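Local atomic coordinates of glutamate receptor 1 (Adineta vaga, PDB entry 4IO5), a protein that probably forms a glutamate-gated ion channel of the ionotropic receptor family, the present chain being its amino-acid-binding domain. Residues Glu164-Leu169 with Ser177-Gly182. Numbering follows the deposited sequence.
Sequences EMYDSL and SFMDIG. With ALA (alanine), chain C.
Met165, Ser177 and Met179 make up most of the seam between helix 162-170 and strand 176-180. Met165 leaves the helix with CG anti to the backbone N (chi1 -177°) and stays extended as far as its sulfur, so that SD arrives over the start of the strand, 3.6 Å from Ser177 CB. A bend at the last torsion (chi3 61°) then swings CE along to the next side chain on that strand face, 3.7 Å from Met179 SD. Met179 is extended throughout and meets Met165 at a slant; its terminal methyl continues to Tyr166, crossing that side chain at about a right angle, and CE meets the phenol oxygen OH at 3.2 Å, at the ring edge and near the ring plane. Tyr166 also meets the ring of Tyr192, the planes at about 30°. An alanine in place of Met165 would probably open a gap between the helix and the strand, over Ser177, and take the methyl neighbour from the Met179 sulfur.

Helix 162-170 packs on the central sheet of one lobe of the two-lobed, periplasmic-binding-protein-like clamshell common to ionotropic glutamate receptors, and the alternation along the strand sends Phe178 to the other sheet face, against Phe202 and helix 120-125. At its far end the strand reaches the cleft between the lobes. There Asp180, also at the N-cap position of helix 181-190, accepts a hydrogen bond from the bound alanine through OD2, 2.7 Å from the ligand N, while Asn105 holds OD1.

No hydrogen bond joins the two segments. Ser177 OG approaches Met165 SD to 3.3 Å, yet its hydrogen-bond partner is Gly134 O on the adjoining strand. Within the helix, Ser168 OG donates to Glu164 O (2.6 Å), reaching that carbonyl from the face opposite to Ser168 N.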
# COMPACT_ATOMS: atom_id res chain seq x y z
N GLU A 164 -11.59 -26.37 -3.07
CA GLU A 164 -12.13 -26.76 -4.37
C GLU A 164 -11.16 -26.37 -5.47
O GLU A 164 -11.02 -27.05 -6.49
CB GLU A 164 -13.53 -26.12 -4.63
CG GLU A 164 -14.59 -27.12 -5.13
CD GLU A 164 -15.86 -26.50 -5.77
OE1 GLU A 164 -16.11 -25.29 -5.64
OE2 GLU A 164 -16.61 -27.25 -6.44
N MET A 165 -10.47 -25.24 -5.28
CA MET A 165 -9.46 -24.82 -6.24
C MET A 165 -8.33 -25.84 -6.32
O MET A 165 -8.00 -26.30 -7.42
CB MET A 165 -8.91 -23.43 -5.84
CG MET A 165 -7.89 -22.83 -6.79
SD MET A 165 -7.35 -21.15 -6.27
CE MET A 165 -6.60 -21.47 -4.68
N TYR A 166 -7.76 -26.19 -5.17
CA TYR A 166 -6.62 -27.12 -5.16
C TYR A 166 -7.05 -28.47 -5.75
O TYR A 166 -6.36 -29.03 -6.60
CB TYR A 166 -6.08 -27.34 -3.74
CG TYR A 166 -5.70 -26.06 -3.02
CD1 TYR A 166 -4.96 -25.08 -3.66
CD2 TYR A 166 -6.06 -25.86 -1.72
CE1 TYR A 166 -4.61 -23.91 -3.02
CE2 TYR A 166 -5.73 -24.71 -1.06
CZ TYR A 166 -5.01 -23.73 -1.71
OH TYR A 166 -4.68 -22.57 -1.02
N ASP A 167 -8.17 -28.99 -5.26
CA ASP A 167 -8.69 -30.27 -5.73
C ASP A 167 -8.91 -30.29 -7.24
O ASP A 167 -8.62 -31.30 -7.91
CB ASP A 167 -9.99 -30.62 -5.02
CG ASP A 167 -9.82 -30.84 -3.54
OD1 ASP A 167 -8.67 -30.98 -3.07
OD2 ASP A 167 -10.85 -30.90 -2.82
N SER A 168 -9.42 -29.20 -7.80
CA SER A 168 -9.79 -29.21 -9.21
C SER A 168 -8.55 -29.14 -10.09
O SER A 168 -8.52 -29.71 -11.19
CB SER A 168 -10.72 -28.04 -9.53
OG SER A 168 -11.88 -28.09 -8.73
N LEU A 169 -7.54 -28.43 -9.61
CA LEU A 169 -6.30 -28.37 -10.36
C LEU A 169 -5.67 -29.74 -10.33
O LEU A 169 -5.25 -30.25 -11.37
CB LEU A 169 -5.33 -27.36 -9.75
CG LEU A 169 -5.52 -25.94 -10.25
CD1 LEU A 169 -4.79 -24.99 -9.28
CD2 LEU A 169 -5.00 -25.80 -11.67
N SER A 177 -5.78 -21.27 -11.86
CA SER A 177 -6.61 -20.32 -11.12
C SER A 177 -5.74 -19.10 -10.75
O SER A 177 -4.57 -19.02 -11.14
CB SER A 177 -7.23 -20.96 -9.88
OG SER A 177 -8.23 -20.12 -9.31
N PHE A 178 -6.33 -18.15 -10.03
CA PHE A 178 -5.60 -16.96 -9.55
C PHE A 178 -5.55 -16.99 -8.02
O PHE A 178 -6.50 -17.42 -7.36
CB PHE A 178 -6.33 -15.65 -9.91
CG PHE A 178 -6.56 -15.43 -11.40
CD1 PHE A 178 -5.75 -16.00 -12.35
CD2 PHE A 178 -7.58 -14.58 -11.82
CE1 PHE A 178 -5.97 -15.77 -13.71
CE2 PHE A 178 -7.80 -14.34 -13.15
CZ PHE A 178 -7.00 -14.92 -14.10
N MET A 179 -4.49 -16.46 -7.46
CA MET A 179 -4.33 -16.51 -6.02
C MET A 179 -3.44 -15.37 -5.57
O MET A 179 -2.43 -15.07 -6.21
CB MET A 179 -3.73 -17.83 -5.58
CG MET A 179 -3.82 -18.10 -4.13
SD MET A 179 -3.40 -19.85 -3.75
CE MET A 179 -3.53 -19.73 -1.99
N ASP A 180 -3.80 -14.75 -4.45
CA ASP A 180 -2.92 -13.76 -3.82
C ASP A 180 -1.55 -14.35 -3.58
O ASP A 180 -1.42 -15.50 -3.19
CB ASP A 180 -3.45 -13.31 -2.45
CG ASP A 180 -4.75 -12.53 -2.51
OD1 ASP A 180 -5.07 -11.86 -3.54
OD2 ASP A 180 -5.46 -12.59 -1.46
N ILE A 181 -0.52 -13.53 -3.76
CA ILE A 181 0.85 -14.02 -3.76
C ILE A 181 1.34 -14.55 -2.41
O ILE A 181 2.10 -15.54 -2.38
CB ILE A 181 1.78 -12.89 -4.25
CG1 ILE A 181 3.19 -13.42 -4.49
CG2 ILE A 181 1.76 -11.72 -3.29
CD1 ILE A 181 4.09 -12.38 -5.16
N GLY A 182 0.95 -13.91 -1.31
CA GLY A 182 1.46 -14.32 -0.00
C GLY A 182 1.00 -15.73 0.33
O GLY A 182 1.80 -16.62 0.64
N ALA C . -7.79 -11.28 -0.94
CA ALA C . -8.89 -11.85 -1.72
C ALA C . -10.14 -11.03 -1.57
O ALA C . -10.20 -10.16 -0.66
CB ALA C . -9.15 -13.28 -1.30
OXT ALA C . -11.11 -11.19 -2.33